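Local coordinates for protein WbmS, polysaccharide deacetylase involved in O-antigen biosynthesis (Bordetella bronchiseptica, PDB 3HFT) that probably removes acetyl groups from a polysaccharide during O-antigen biosynthesis, acting as a zinc-dependent hydrolase, at residues A[60-72]-A[81-93]. Sequence-based numbering, arbitrary orientation.
Sequences IEGAGVCATWFAT and IRRNPLFELGVHP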
ATOM      1  N   ILE A  60      15.461 -21.287  11.478  1.00 34.11           N
ATOM      2  CA  ILE A  60      15.729 -21.111  10.037  1.00 33.83           C
ATOM      3  C   ILE A  60      17.099 -21.687   9.616  1.00 34.97           C
ATOM      4  O   ILE A  60      17.199 -22.376   8.594  1.00 35.03           O
ATOM      5  CB  ILE A  60      15.586 -19.636   9.631  1.00 32.98           C
ATOM      6  CG1 ILE A  60      14.209 -19.112  10.045  1.00 32.17           C
ATOM      7  CG2 ILE A  60      15.763 -19.457   8.118  1.00 31.80           C
ATOM      8  CD1 ILE A  60      13.009 -20.020   9.596  1.00 34.35           C
ATOM      9  N   GLU A  61      18.147 -21.438  10.418  1.00 35.16           N
ATOM     10  CA  GLU A  61      19.451 -22.041  10.173  1.00 35.51           C
ATOM     11  C   GLU A  61      19.371 -23.569  10.147  1.00 36.08           C
ATOM     12  O   GLU A  61      19.989 -24.196   9.308  1.00 34.15           O
ATOM     13  CB  GLU A  61      20.498 -21.536  11.179  1.00 35.03           C
ATOM     14  CG  GLU A  61      20.803 -20.056  10.902  1.00 41.17           C
ATOM     15  CD  GLU A  61      22.052 -19.502  11.587  1.00 39.01           C
ATOM     16  OE1 GLU A  61      22.453 -20.024  12.654  1.00 39.12           O
ATOM     17  OE2 GLU A  61      22.587 -18.489  11.049  1.00 44.41           O
ATOM     18  N   GLY A  62      18.574 -24.162  11.028  1.00 34.89           N
ATOM     19  CA  GLY A  62      18.398 -25.611  11.038  1.00 34.31           C
ATOM     20  C   GLY A  62      17.794 -26.174   9.761  1.00 34.65           C
ATOM     21  O   GLY A  62      18.072 -27.317   9.392  1.00 32.70           O
ATOM     22  N   ALA A  63      16.968 -25.375   9.091  1.00 35.19           N
ATOM     23  CA  ALA A  63      16.346 -25.755   7.828  1.00 35.16           C
ATOM     24  C   ALA A  63      17.303 -25.547   6.672  1.00 36.70           C
ATOM     25  O   ALA A  63      17.154 -26.149   5.617  1.00 38.52           O
ATOM     26  CB  ALA A  63      15.058 -24.929   7.616  1.00 33.59           C
ATOM     27  N   GLY A  64      18.272 -24.663   6.857  1.00 37.25           N
ATOM     28  CA  GLY A  64      19.252 -24.374   5.830  1.00 35.49           C
ATOM     29  C   GLY A  64      18.732 -23.601   4.636  1.00 36.62           C
ATOM     30  O   GLY A  64      19.255 -23.757   3.540  1.00 34.09           O
ATOM     31  N   VAL A  65      17.717 -22.763   4.847  1.00 36.27           N
ATOM     32  CA  VAL A  65      17.090 -21.978   3.764  1.00 35.49           C
ATOM     33  C   VAL A  65      17.442 -20.479   3.853  1.00 35.32           C
ATOM     34  O   VAL A  65      17.907 -19.985   4.898  1.00 34.89           O
ATOM     35  CB  VAL A  65      15.522 -22.130   3.802  1.00 34.72           C
ATOM     36  CG1 VAL A  65      15.122 -23.603   3.786  1.00 36.56           C
ATOM     37  CG2 VAL A  65      14.899 -21.457   5.062  1.00 35.56           C
ATOM     38  N   CYS A  66      17.220 -19.778   2.745  1.00 33.66           N
ATOM     39  CA  CYS A  66      17.353 -18.323   2.664  1.00 34.38           C
ATOM     40  C   CYS A  66      16.260 -17.636   3.467  1.00 34.55           C
ATOM     41  O   CYS A  66      15.183 -18.192   3.674  1.00 33.91           O
ATOM     42  CB  CYS A  66      17.202 -17.841   1.214  1.00 35.63           C
ATOM     43  SG  CYS A  66      18.607 -18.187   0.166  1.00 39.32           S
ATOM     44  N   ALA A  67      16.533 -16.405   3.893  1.00 33.14           N
ATOM     45  CA  ALA A  67      15.545 -15.602   4.584  1.00 32.63           C
ATOM     46  C   ALA A  67      16.006 -14.145   4.621  1.00 35.90           C
ATOM     47  O   ALA A  67      17.192 -13.858   4.463  1.00 31.56           O
ATOM     48  CB  ALA A  67      15.261 -16.156   6.007  1.00 32.10           C
ATOM     49  N   THR A  68      15.057 -13.231   4.778  1.00 33.57           N
ATOM     50  CA  THR A  68      15.359 -11.805   4.862  1.00 33.64           C
ATOM     51  C   THR A  68      14.860 -11.300   6.217  1.00 33.18           C
ATOM     52  O   THR A  68      13.770 -11.652   6.635  1.00 33.80           O
ATOM     53  CB  THR A  68      14.681 -11.054   3.744  1.00 33.27           C
ATOM     54  OG1 THR A  68      15.033 -11.669   2.497  1.00 34.25           O
ATOM     55  CG2 THR A  68      15.099  -9.588   3.756  1.00 35.26           C
ATOM     56  N   TRP A  69      15.658 -10.463   6.881  1.00 33.09           N
ATOM     57  CA  TRP A  69      15.397 -10.059   8.279  1.00 32.37           C
ATOM     58  C   TRP A  69      15.355  -8.561   8.331  1.00 33.58           C
ATOM     59  O   TRP A  69      16.329  -7.905   7.928  1.00 34.16           O
ATOM     60  CB  TRP A  69      16.535 -10.569   9.206  1.00 30.54           C
ATOM     61  CG  TRP A  69      16.709 -12.071   9.139  1.00 30.91           C
ATOM     62  CD1 TRP A  69      17.299 -12.766   8.138  1.00 30.49           C
ATOM     63  CD2 TRP A  69      16.217 -13.049  10.064  1.00 29.93           C
ATOM     64  NE1 TRP A  69      17.267 -14.101   8.396  1.00 32.57           N
ATOM     65  CE2 TRP A  69      16.597 -14.310   9.570  1.00 32.15           C
ATOM     66  CE3 TRP A  69      15.556 -12.978  11.291  1.00 30.76           C
ATOM     67  CZ2 TRP A  69      16.270 -15.500  10.217  1.00 31.71           C
ATOM     68  CZ3 TRP A  69      15.226 -14.164  11.944  1.00 30.26           C
ATOM     69  CH2 TRP A  69      15.607 -15.412  11.409  1.00 35.73           C
ATOM     70  N   PHE A  70      14.258  -8.000   8.820  1.00 31.51           N
ATOM     71  CA  PHE A  70      14.148  -6.541   8.890  1.00 32.24           C
ATOM     72  C   PHE A  70      14.449  -6.049  10.310  1.00 32.71           C
ATOM     73  O   PHE A  70      13.702  -6.326  11.239  1.00 31.49           O
ATOM     74  CB  PHE A  70      12.792  -6.082   8.371  1.00 32.30           C
ATOM     75  CG  PHE A  70      12.589  -6.362   6.923  1.00 31.55           C
ATOM     76  CD1 PHE A  70      13.257  -5.618   5.947  1.00 34.48           C
ATOM     77  CD2 PHE A  70      11.697  -7.330   6.510  1.00 36.40           C
ATOM     78  CE1 PHE A  70      13.044  -5.875   4.630  1.00 32.55           C
ATOM     79  CE2 PHE A  70      11.494  -7.563   5.175  1.00 35.32           C
ATOM     80  CZ  PHE A  70      12.181  -6.850   4.241  1.00 35.24           C
ATOM     81  N   ALA A  71      15.578  -5.345  10.457  1.00 31.64           N
ATOM     82  CA  ALA A  71      16.091  -4.974  11.788  1.00 31.63           C
ATOM     83  C   ALA A  71      15.444  -3.722  12.357  1.00 34.29           C
ATOM     84  O   ALA A  71      15.257  -2.707  11.652  1.00 33.02           O
ATOM     85  CB  ALA A  71      17.629  -4.776  11.729  1.00 31.04           C
ATOM     86  N   THR A  72      15.117  -3.794  13.640  1.00 33.11           N
ATOM     87  CA  THR A  72      14.514  -2.690  14.365  1.00 33.69           C
ATOM     88  C   THR A  72      15.506  -1.954  15.251  1.00 33.40           C
ATOM     89  O   THR A  72      15.344  -0.777  15.531  1.00 31.90           O
ATOM     90  CB  THR A  72      13.354  -3.182  15.271  1.00 33.30           C
ATOM     91  OG1 THR A  72      13.734  -4.392  15.957  1.00 32.65           O
ATOM     92  CG2 THR A  72      12.089  -3.435  14.452  1.00 29.03           C
ATOM     93  N   ILE A  81      23.235 -12.710  11.293  1.00 35.98           N
ATOM     94  CA  ILE A  81      22.461 -12.570  10.070  1.00 37.21           C
ATOM     95  C   ILE A  81      23.372 -12.117   8.923  1.00 38.10           C
ATOM     96  O   ILE A  81      23.349 -12.691   7.835  1.00 38.79           O
ATOM     97  CB  ILE A  81      21.298 -11.582  10.303  1.00 36.48           C
ATOM     98  CG1 ILE A  81      20.321 -12.184  11.339  1.00 39.35           C
ATOM     99  CG2 ILE A  81      20.608 -11.213   8.958  1.00 35.17           C
ATOM    100  CD1 ILE A  81      19.293 -11.226  11.924  1.00 39.46           C
ATOM    101  N   ARG A  82      24.192 -11.098   9.157  1.00 40.26           N
ATOM    102  CA  ARG A  82      25.141 -10.665   8.123  1.00 41.35           C
ATOM    103  C   ARG A  82      26.044 -11.815   7.656  1.00 39.89           C
ATOM    104  O   ARG A  82      26.206 -12.025   6.461  1.00 36.24           O
ATOM    105  CB  ARG A  82      26.030  -9.525   8.629  1.00 43.91           C
ATOM    106  CG  ARG A  82      25.327  -8.192   8.782  1.00 49.63           C
ATOM    107  CD  ARG A  82      26.327  -7.064   9.099  1.00 49.67           C
ATOM    108  NE  ARG A  82      25.680  -5.947   9.807  1.00 61.18           N
ATOM    109  CZ  ARG A  82      25.604  -5.809  11.138  1.00 60.20           C
ATOM    110  NH1 ARG A  82      26.138  -6.706  11.957  1.00 60.96           N
ATOM    111  NH2 ARG A  82      24.983  -4.754  11.662  1.00 61.58           N
ATOM    112  N   ARG A  83      26.651 -12.535   8.600  1.00 37.31           N
ATOM    113  CA  ARG A  83      27.569 -13.641   8.276  1.00 38.84           C
ATOM    114  C   ARG A  83      26.980 -14.728   7.409  1.00 37.68           C
ATOM    115  O   ARG A  83      27.657 -15.292   6.547  1.00 37.53           O
ATOM    116  CB  ARG A  83      28.040 -14.359   9.548  1.00 39.79           C
ATOM    117  CG  ARG A  83      29.195 -13.749  10.224  1.00 43.04           C
ATOM    118  CD  ARG A  83      29.782 -14.734  11.214  1.00 44.09           C
ATOM    119  NE  ARG A  83      28.790 -15.187  12.185  1.00 42.51           N
ATOM    120  CZ  ARG A  83      28.555 -14.601  13.358  1.00 49.39           C
ATOM    121  NH1 ARG A  83      29.234 -13.525  13.730  1.00 52.89           N
ATOM    122  NH2 ARG A  83      27.626 -15.092  14.177  1.00 52.63           N
ATOM    123  N   ASN A  84      25.740 -15.088   7.690  1.00 36.70           N
ATOM    124  CA  ASN A  84      25.125 -16.173   6.984  1.00 35.92           C
ATOM    125  C   ASN A  84      24.854 -15.729   5.544  1.00 36.90           C
ATOM    126  O   ASN A  84      24.054 -14.810   5.304  1.00 35.88           O
ATOM    127  CB  ASN A  84      23.836 -16.599   7.702  1.00 37.93           C
ATOM    128  CG  ASN A  84      23.257 -17.862   7.139  1.00 42.56           C
ATOM    129  OD1 ASN A  84      23.405 -18.147   5.941  1.00 39.11           O
ATOM    130  ND2 ASN A  84      22.591 -18.641   7.992  1.00 42.32           N
ATOM    131  N   PRO A  85      25.481 -16.407   4.575  1.00 36.32           N
ATOM    132  CA  PRO A  85      25.305 -15.992   3.186  1.00 37.58           C
ATOM    133  C   PRO A  85      23.894 -16.239   2.646  1.00 38.37           C
ATOM    134  O   PRO A  85      23.536 -15.704   1.594  1.00 39.07           O
ATOM    135  CB  PRO A  85      26.335 -16.834   2.433  1.00 39.33           C
ATOM    136  CG  PRO A  85      26.538 -18.035   3.283  1.00 40.92           C
ATOM    137  CD  PRO A  85      26.349 -17.595   4.695  1.00 37.79           C
ATOM    138  N   LEU A  86      23.099 -17.032   3.351  1.00 35.54           N
ATOM    139  CA  LEU A  86      21.726 -17.285   2.937  1.00 34.97           C
ATOM    140  C   LEU A  86      20.765 -16.233   3.484  1.00 34.40           C
ATOM    141  O   LEU A  86      19.583 -16.207   3.112  1.00 34.59           O
ATOM    142  CB  LEU A  86      21.281 -18.672   3.414  1.00 34.76           C
ATOM    143  CG  LEU A  86      22.041 -19.901   2.921  1.00 38.90           C
ATOM    144  CD1 LEU A  86      21.336 -21.154   3.394  1.00 43.81           C
ATOM    145  CD2 LEU A  86      22.183 -19.890   1.420  1.00 40.76           C
ATOM    146  N   PHE A  87      21.254 -15.368   4.366  1.00 31.75           N
ATOM    147  CA  PHE A  87      20.406 -14.381   5.014  1.00 34.42           C
ATOM    148  C   PHE A  87      20.677 -12.974   4.526  1.00 33.80           C
ATOM    149  O   PHE A  87      21.810 -12.563   4.418  1.00 32.67           O
ATOM    150  CB  PHE A  87      20.606 -14.400   6.530  1.00 32.66           C
ATOM    151  CG  PHE A  87      20.086 -15.650   7.219  1.00 36.37           C
ATOM    152  CD1 PHE A  87      19.292 -16.578   6.562  1.00 33.94           C
ATOM    153  CD2 PHE A  87      20.320 -15.834   8.565  1.00 36.04           C
ATOM    154  CE1 PHE A  87      18.810 -17.689   7.224  1.00 34.31           C
ATOM    155  CE2 PHE A  87      19.828 -16.943   9.229  1.00 36.40           C
ATOM    156  CZ  PHE A  87      19.071 -17.862   8.559  1.00 39.78           C
ATOM    157  N   GLU A  88      19.624 -12.221   4.290  1.00 31.43           N
ATOM    158  CA  GLU A  88      19.756 -10.822   3.924  1.00 31.17           C
ATOM    159  C   GLU A  88      19.274  -9.988   5.114  1.00 32.62           C
ATOM    160  O   GLU A  88      18.268 -10.313   5.744  1.00 32.12           O
ATOM    161  CB  GLU A  88      18.915 -10.517   2.698  1.00 31.78           C
ATOM    162  CG  GLU A  88      18.786  -9.031   2.403  1.00 33.88           C
ATOM    163  CD  GLU A  88      17.948  -8.740   1.167  1.00 37.74           C
ATOM    164  OE1 GLU A  88      17.565  -9.702   0.463  1.00 38.97           O
ATOM    165  OE2 GLU A  88      17.659  -7.539   0.942  1.00 36.60           O
ATOM    166  N   LEU A  89      20.010  -8.932   5.430  1.00 33.35           N
ATOM    167  CA  LEU A  89      19.621  -8.012   6.488  1.00 34.83           C
ATOM    168  C   LEU A  89      19.054  -6.758   5.813  1.00 34.61           C
ATOM    169  O   LEU A  89      19.703  -6.157   4.948  1.00 31.90           O
ATOM    170  CB  LEU A  89      20.818  -7.641   7.358  1.00 34.85           C
ATOM    171  CG  LEU A  89      20.554  -6.718   8.566  1.00 36.48           C
ATOM    172  CD1 LEU A  89      19.576  -7.347   9.575  1.00 34.67           C
ATOM    173  CD2 LEU A  89      21.866  -6.281   9.266  1.00 34.71           C
ATOM    174  N   GLY A  90      17.839  -6.393   6.206  1.00 33.91           N
ATOM    175  CA  GLY A  90      17.208  -5.162   5.775  1.00 32.65           C
ATOM    176  C   GLY A  90      16.822  -4.358   7.009  1.00 34.17           C
ATOM    177  O   GLY A  90      17.213  -4.701   8.147  1.00 32.84           O
ATOM    178  N   VAL A  91      16.073  -3.279   6.795  1.00 32.38           N
ATOM    179  CA  VAL A  91      15.680  -2.370   7.888  1.00 34.31           C
ATOM    180  C   VAL A  91      14.180  -2.300   8.099  1.00 34.59           C
ATOM    181  O   VAL A  91      13.397  -2.484   7.157  1.00 34.72           O
ATOM    182  CB  VAL A  91      16.295  -0.932   7.665  1.00 35.75           C
ATOM    183  CG1 VAL A  91      17.787  -0.984   7.893  1.00 33.97           C
ATOM    184  CG2 VAL A  91      15.950  -0.387   6.262  1.00 31.29           C
ATOM    185  N   HIS A  92      13.814  -2.046   9.356  1.00 33.19           N
ATOM    186  CA  HIS A  92      12.446  -1.918   9.808  1.00 33.30           C
ATOM    187  C   HIS A  92      12.272  -0.599  10.579  1.00 35.48           C
ATOM    188  O   HIS A  92      12.133  -0.581  11.803  1.00 33.12           O
ATOM    189  CB  HIS A  92      12.091  -3.125  10.673  1.00 34.13           C
ATOM    190  CG  HIS A  92      10.625  -3.415  10.768  1.00 33.21           C
ATOM    191  ND1 HIS A  92       9.841  -3.697   9.672  1.00 37.36           N
ATOM    192  CD2 HIS A  92       9.819  -3.546  11.852  1.00 38.51           C
ATOM    193  CE1 HIS A  92       8.605  -3.952  10.073  1.00 34.34           C
ATOM    194  NE2 HIS A  92       8.566  -3.860  11.390  1.00 34.62           N
ATOM    195  N   PRO A  93      12.263   0.521   9.848  1.00 34.90           N
ATOM    196  CA  PRO A  93      12.138   1.839  10.454  1.00 33.92           C
ATOM    197  C   PRO A  93      10.756   2.018  11.086  1.00 34.75           C
ATOM    198  O   PRO A  93       9.761   1.478  10.570  1.00 35.32           O
ATOM    199  CB  PRO A  93      12.300   2.785   9.253  1.00 35.41           C
ATOM    200  CG  PRO A  93      11.814   2.009   8.113  1.00 34.26           C
ATOM    201  CD  PRO A  93      12.316   0.613   8.373  1.00 32.76           C
TER
HETATM  202  O   HOH W   1      13.212   0.636  14.112  1.00 40.96           O
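Trp-69 turns its indole edge to the face of Phe-87, an edge-to-face pair on the side of parallel strands 67-71 and 87-91 that also carries Ala-67, Leu-89 and Ala-71; helix 77-83 completes this beta-alpha-beta unit of the polysaccharide deacetylase fold. Trp-69 NE1 lies 3.4 Å above the Phe-87 ring, toward its rim, the planes inclined at 55°. CG of Trp-69, anti to the carbonyl carbon (chi1 -57°), swings the indole back along the strand toward Phe-87, while Ile-81 CD1 lies over one indole rim. Asn-84 ND2 lies over the rim of the opposite Phe-87 face; Ile-60 CG2 approaches CE1 obliquely. The Asn-84 amide links helix 50-63 to the turn after helix 77-83: ND2 donates to Glu-61 OE2 (3.1 Å) on its anti side, OD1 accepts from Leu-86 N in an Asx turn. On the other face, Thr-68 and Glu-88 run side by side, hydrogen-bonded beyond the strands to Ile-24 N and the Ser-25 and Ser-123 hydroxyls, respectively. Side-chain-less Gly-90 lets the Phe-70 ring lie against the backbone. His-92 N donates to Ala-71 O, anchoring the residue whose NE2 binds zinc with Asp-46 and His-127; Thr-72 CG2 meets the imidazole in plane, 3.5 Å from His-92 CD2.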